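Long-range contacts in octaprenyl-diphosphate synthase (Roseobacter denitrificans, PDB 4JXN), which probably builds all-trans-octaprenyl diphosphate from farnesyl diphosphate and five isopentenyl diphosphates, supplying the precursor of the isoprenoid quinone side chain: residues Gln164-Thr169 and Thr268-Lys273; Val220-Asp225 and Lys245-Leu250. All blocks are in the same frame, centred on the assembly; numbering follows the deposited sequence.

Both contacts belong to the all-helical prenyl synthase fold and lie on the same side of the chain's centre, their own centres about 14 Å apart. Along the sequence the segments come in the order 164-169, 220-225, 245-250, 268-273, so contact 2 falls wholly between the two halves of contact 1. Contact 1 sits near the surface, where the loop between helices 139-162 and 170-196 meets the end of helix 259-270; contact 2 is buried, between helices 200-224 and 248-254. Leu246 joins them directly: its CD2 lies 4.2 Å from Ile269 CG2, and its CD1 packs on the 164-169 loop. Through Leu246, segment 245-250, beside the DDxxD-bearing end of helix 200-224, also touches that surface loop.

Contact 1 of 2, residues Gln164-Thr169 and Thr268-Lys273; sequences QNLATT and TIEKGK
Asn165 O is gripped by two donors from one residue, Thr168: the hydroxyl OG1 at 2.6 Å, in the carbonyl plane, and the backbone N, which closes a type I beta turn. Asn165 OD1 in turn accepts from Ala167 N at 3.1 Å, an Asx turn, so the turn uses the N-H groups of Ala167 and Thr168 but not that of Leu166. That group goes to Glu270: Leu166 N donates to OE2 at 3.0 Å with an N-H...O angle of 158°. The donor meets the anti side of the carboxylate, 26° out of its plane. Glu270 gets there because its chain is extended beyond CG (chi2 -169°), and on the way its CG passes 3.6 Å from Gln164 O. Leu166 adds its own side chain: CG lies 3.5 Å from the same OE2, while CD2 reaches across to Ile269 CG2 at 3.9 Å. Further out, Leu166 also touches Trp265 and Val266 of helix 259-270. The CG2 branch of Ile269 also lies against Gln164 CA, at 3.8 Å, and Ile269 O is held by Arg244. The contact therefore joins a prefolded turn to the end of helix 259-270 through one carboxylate-to-amide bond, with the leucine-isoleucine patch flanking it; both the turn's internal bonds and that carboxylate would help fix the direction of the Leu166 N-H.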
loop_
_atom_site.group_PDB
_atom_site.type_symbol
_atom_site.label_atom_id
_atom_site.label_comp_id
_atom_site.label_asym_id
_atom_site.label_seq_id
_atom_site.Cartn_x
_atom_site.Cartn_y
_atom_site.Cartn_z
ATOM N N GLN A 164 0.558 16.306 -18.937
ATOM C CA GLN A 164 0.297 17.734 -19.139
ATOM C C GLN A 164 1.592 18.542 -19.089
ATOM O O GLN A 164 1.605 19.662 -18.575
ATOM C CB GLN A 164 -0.713 18.262 -18.106
ATOM C CG GLN A 164 -1.963 17.396 -17.963
ATOM C CD GLN A 164 -2.346 17.124 -16.520
ATOM O OE1 GLN A 164 -2.407 18.035 -15.696
ATOM N NE2 GLN A 164 -2.612 15.859 -16.210
ATOM N N ASN A 165 2.671 17.977 -19.634
ATOM C CA ASN A 165 3.998 18.609 -19.590
ATOM C C ASN A 165 4.824 18.370 -20.861
ATOM O O ASN A 165 5.605 17.413 -20.943
ATOM C CB ASN A 165 4.764 18.119 -18.354
ATOM C CG ASN A 165 6.047 18.898 -18.103
ATOM O OD1 ASN A 165 6.902 19.031 -18.986
ATOM N ND2 ASN A 165 6.191 19.413 -16.886
ATOM N N LEU A 166 4.696 19.283 -21.822
ATOM C CA LEU A 166 5.297 19.120 -23.157
ATOM C C LEU A 166 6.836 19.090 -23.181
ATOM O O LEU A 166 7.440 18.993 -24.258
ATOM C CB LEU A 166 4.804 20.226 -24.110
ATOM C CG LEU A 166 3.297 20.491 -24.235
ATOM C CD1 LEU A 166 3.047 21.609 -25.236
ATOM C CD2 LEU A 166 2.512 19.244 -24.618
ATOM N N ALA A 167 7.470 19.186 -22.015
ATOM C CA ALA A 167 8.920 19.032 -21.918
ATOM C C ALA A 167 9.334 17.546 -21.949
ATOM O O ALA A 167 10.490 17.227 -22.245
ATOM C CB ALA A 167 9.435 19.703 -20.652
ATOM N N THR A 168 8.384 16.658 -21.645
ATOM C CA THR A 168 8.600 15.202 -21.615
ATOM C C THR A 168 9.193 14.610 -22.902
ATOM O O THR A 168 8.554 14.631 -23.955
ATOM C CB THR A 168 7.270 14.462 -21.355
ATOM O OG1 THR A 168 6.577 15.061 -20.250
ATOM C CG2 THR A 168 7.512 12.982 -21.074
ATOM N N THR A 169 10.407 14.067 -22.806
ATOM C CA THR A 169 10.994 13.294 -23.899
ATOM C C THR A 169 10.398 11.889 -23.927
ATOM O O THR A 169 9.661 11.494 -23.020
ATOM C CB THR A 169 12.528 13.173 -23.764
ATOM O OG1 THR A 169 12.867 12.759 -22.433
ATOM C CG2 THR A 169 13.201 14.500 -24.078
ATOM N N THR A 268 -4.182 22.592 -25.694
ATOM C CA THR A 268 -5.100 21.459 -25.477
ATOM C C THR A 268 -4.601 20.455 -24.423
ATOM O O THR A 268 -5.339 19.545 -24.018
ATOM C CB THR A 268 -5.332 20.690 -26.795
ATOM O OG1 THR A 268 -4.068 20.372 -27.395
ATOM C CG2 THR A 268 -6.146 21.523 -27.777
ATOM N N ILE A 269 -3.348 20.631 -24.004
ATOM C CA ILE A 269 -2.669 19.732 -23.076
ATOM C C ILE A 269 -2.301 20.504 -21.806
ATOM O O ILE A 269 -2.785 20.181 -20.722
ATOM C CB ILE A 269 -1.390 19.127 -23.715
ATOM C CG1 ILE A 269 -1.717 18.411 -25.036
ATOM C CG2 ILE A 269 -0.689 18.181 -22.749
ATOM C CD1 ILE A 269 -2.695 17.259 -24.911
ATOM N N GLU A 270 -1.463 21.529 -21.940
ATOM C CA GLU A 270 -1.013 22.293 -20.775
ATOM C C GLU A 270 -2.060 23.275 -20.236
ATOM O O GLU A 270 -2.088 23.542 -19.036
ATOM C CB GLU A 270 0.303 23.000 -21.078
ATOM C CG GLU A 270 1.450 22.027 -21.283
ATOM C CD GLU A 270 2.799 22.711 -21.323
ATOM O OE1 GLU A 270 2.835 23.937 -21.568
ATOM O OE2 GLU A 270 3.822 22.021 -21.113
ATOM N N LYS A 271 -2.920 23.794 -21.110
ATOM C CA LYS A 271 -4.051 24.629 -20.681
ATOM C C LYS A 271 -5.360 23.840 -20.563
ATOM O O LYS A 271 -6.324 24.316 -19.969
ATOM C CB LYS A 271 -4.246 25.801 -21.644
ATOM C CG LYS A 271 -3.219 26.908 -21.490
ATOM C CD LYS A 271 -3.522 27.791 -20.290
ATOM C CE LYS A 271 -2.666 29.045 -20.300
ATOM N NZ LYS A 271 -1.213 28.726 -20.367
ATOM N N GLY A 272 -5.408 22.650 -21.152
ATOM C CA GLY A 272 -6.600 21.808 -21.090
ATOM C C GLY A 272 -7.795 22.278 -21.905
ATOM O O GLY A 272 -8.821 21.597 -21.935
ATOM N N LYS A 273 -7.672 23.422 -22.576
ATOM C CA LYS A 273 -8.789 23.983 -23.340
ATOM C C LYS A 273 -8.957 23.301 -24.698
ATOM O O LYS A 273 -8.077 23.393 -25.554
ATOM C CB LYS A 273 -8.620 25.497 -23.542
ATOM C CG LYS A 273 -9.465 26.358 -22.608
ATOM C CD LYS A 273 -10.097 27.531 -23.353
ATOM C CE LYS A 273 -11.325 27.103 -24.153
ATOM N NZ LYS A 273 -11.552 27.941 -25.366
#

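Contact 2 of 2, residues Val220-Asp225 and Lys245-Leu250; sequences VDDLLD and KLTMPL
The last turn of helix 200-224 meets the start of helix 248-254 with CA atoms of Asp222 and Thr247 5.9 Å apart and those of Leu223 and Pro249 7.2 Å apart, and no hydrogen bond crosses between the segments. Asp222 and Thr247 point at one another, their side chains running antiparallel; the modelled spacing of Asp222 CB and Thr247 CG2 is implausibly short and its exact value is doubtful. The threonine methyl stands anti to the backbone N and faces the aspartate, while Thr247 OG1 turns back to Lys245 O in a weak bond of 3.3 Å. Thr247 N also reaches Lys245 O, at 3.0 Å, closing an inverse gamma turn centred on Leu246. Asp222 OD2 comes within 3.7 Å of Met248 N at the helix start, too long to count as a cap, and OD1 is hydrogen-bonded to Gln218, one turn back on the same helix. With an alanine here, the Gln218 amide would probably lose its acceptor and be set free to turn. Leu223 begins by pointing away, but a chi1 of -125° and chi2 of 25°, both off the staggered positions, bring CD1 back to 4.4 Å from Pro249 CG; Thr295 and Ser296 of helix 291-309 also touch this leucine. Asp221, Asp222 and Asp225 are the aspartates of DDLLD, the family's second DDxxD motif, which in relatives binds diphosphate through magnesium. The contact thus sets Asp222, the motif's second aspartate, alongside a helix start without a hydrogen bond between the segments, beside the apolar Leu223-Pro249 pair.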
loop_
_atom_site.group_PDB
_atom_site.type_symbol
_atom_site.label_atom_id
_atom_site.label_comp_id
_atom_site.label_asym_id
_atom_site.label_seq_id
_atom_site.Cartn_x
_atom_site.Cartn_y
_atom_site.Cartn_z
ATOM N N VAL A 220 1.288 -0.604 -27.374
ATOM C CA VAL A 220 0.121 -1.065 -28.123
ATOM C C VAL A 220 -1.126 -0.326 -27.625
ATOM O O VAL A 220 -1.861 0.236 -28.430
ATOM C CB VAL A 220 -0.058 -2.593 -28.053
ATOM C CG1 VAL A 220 -1.402 -3.018 -28.641
ATOM C CG2 VAL A 220 1.087 -3.286 -28.786
ATOM N N ASP A 221 -1.338 -0.290 -26.309
ATOM C CA ASP A 221 -2.477 0.445 -25.734
ATOM C C ASP A 221 -2.476 1.877 -26.242
ATOM O O ASP A 221 -3.480 2.369 -26.732
ATOM C CB ASP A 221 -2.429 0.466 -24.194
ATOM C CG ASP A 221 -3.160 -0.718 -23.547
ATOM O OD1 ASP A 221 -3.418 -1.747 -24.209
ATOM O OD2 ASP A 221 -3.478 -0.615 -22.343
ATOM N N ASP A 222 -1.328 2.534 -26.111
ATOM C CA ASP A 222 -1.139 3.909 -26.576
ATOM C C ASP A 222 -1.589 4.087 -28.026
ATOM O O ASP A 222 -2.297 5.041 -28.370
ATOM C CB ASP A 222 0.335 4.278 -26.454
ATOM C CG ASP A 222 0.776 4.500 -25.015
ATOM O OD1 ASP A 222 -0.040 4.305 -24.086
ATOM O OD2 ASP A 222 1.949 4.873 -24.816
ATOM N N LEU A 223 -1.166 3.144 -28.857
ATOM C CA LEU A 223 -1.478 3.110 -30.286
ATOM C C LEU A 223 -2.972 2.984 -30.584
ATOM O O LEU A 223 -3.504 3.711 -31.419
ATOM C CB LEU A 223 -0.754 1.914 -30.912
ATOM C CG LEU A 223 0.176 2.108 -32.104
ATOM C CD1 LEU A 223 0.759 3.509 -32.171
ATOM C CD2 LEU A 223 1.278 1.053 -32.057
ATOM N N LEU A 224 -3.634 2.051 -29.901
ATOM C CA LEU A 224 -5.050 1.751 -30.137
ATOM C C LEU A 224 -6.004 2.821 -29.591
ATOM O O LEU A 224 -7.189 2.827 -29.926
ATOM C CB LEU A 224 -5.408 0.382 -29.545
ATOM C CG LEU A 224 -4.568 -0.788 -30.068
ATOM C CD1 LEU A 224 -5.077 -2.118 -29.538
ATOM C CD2 LEU A 224 -4.549 -0.788 -31.585
ATOM N N ASP A 225 -5.488 3.731 -28.767
ATOM C CA ASP A 225 -6.260 4.892 -28.332
ATOM C C ASP A 225 -6.467 5.909 -29.470
ATOM O O ASP A 225 -7.119 6.933 -29.268
ATOM C CB ASP A 225 -5.576 5.571 -27.140
ATOM C CG ASP A 225 -6.542 6.381 -26.305
ATOM O OD1 ASP A 225 -7.448 5.771 -25.699
ATOM O OD2 ASP A 225 -6.399 7.622 -26.259
ATOM N N LYS A 245 -2.735 13.313 -21.298
ATOM C CA LYS A 245 -1.752 12.332 -20.878
ATOM C C LYS A 245 -0.828 12.110 -22.066
ATOM O O LYS A 245 -1.301 11.814 -23.170
ATOM C CB LYS A 245 -2.481 11.044 -20.487
ATOM C CG LYS A 245 -1.610 9.934 -19.919
ATOM C CD LYS A 245 -2.420 9.036 -18.988
ATOM C CE LYS A 245 -1.995 7.578 -19.074
ATOM N NZ LYS A 245 -2.635 6.887 -20.230
ATOM N N LEU A 246 0.478 12.277 -21.856
ATOM C CA LEU A 246 1.441 12.231 -22.961
ATOM C C LEU A 246 1.837 10.807 -23.365
ATOM O O LEU A 246 2.822 10.244 -22.886
ATOM C CB LEU A 246 2.678 13.084 -22.660
ATOM C CG LEU A 246 2.460 14.601 -22.745
ATOM C CD1 LEU A 246 3.793 15.320 -22.608
ATOM C CD2 LEU A 246 1.768 15.018 -24.039
ATOM N N THR A 247 1.014 10.250 -24.248
ATOM C CA THR A 247 1.256 9.008 -24.969
ATOM C C THR A 247 2.453 9.181 -25.929
ATOM O O THR A 247 2.851 10.307 -26.249
ATOM C CB THR A 247 -0.023 8.674 -25.768
ATOM O OG1 THR A 247 -1.172 9.033 -24.995
ATOM C CG2 THR A 247 -0.126 7.247 -26.076
ATOM N N MET A 248 3.038 8.076 -26.384
ATOM C CA MET A 248 4.192 8.158 -27.285
ATOM C C MET A 248 3.870 8.849 -28.615
ATOM O O MET A 248 4.659 9.672 -29.083
ATOM C CB MET A 248 4.783 6.775 -27.558
ATOM C CG MET A 248 6.052 6.815 -28.403
ATOM S SD MET A 248 6.907 5.229 -28.525
ATOM C CE MET A 248 7.775 5.197 -26.954
ATOM N N PRO A 249 2.744 8.490 -29.252
ATOM C CA PRO A 249 2.362 9.205 -30.485
ATOM C C PRO A 249 2.308 10.729 -30.320
ATOM O O PRO A 249 2.696 11.473 -31.235
ATOM C CB PRO A 249 0.960 8.673 -30.778
ATOM C CG PRO A 249 0.893 7.357 -30.084
ATOM C CD PRO A 249 1.688 7.558 -28.834
ATOM N N LEU A 250 1.859 11.186 -29.150
ATOM C CA LEU A 250 1.805 12.623 -28.855
ATOM C C LEU A 250 3.183 13.212 -28.654
ATOM O O LEU A 250 3.454 14.332 -29.080
ATOM C CB LEU A 250 0.916 12.904 -27.641
ATOM C CG LEU A 250 -0.552 12.500 -27.839
ATOM C CD1 LEU A 250 -1.291 12.483 -26.510
ATOM C CD2 LEU A 250 -1.249 13.427 -28.824
#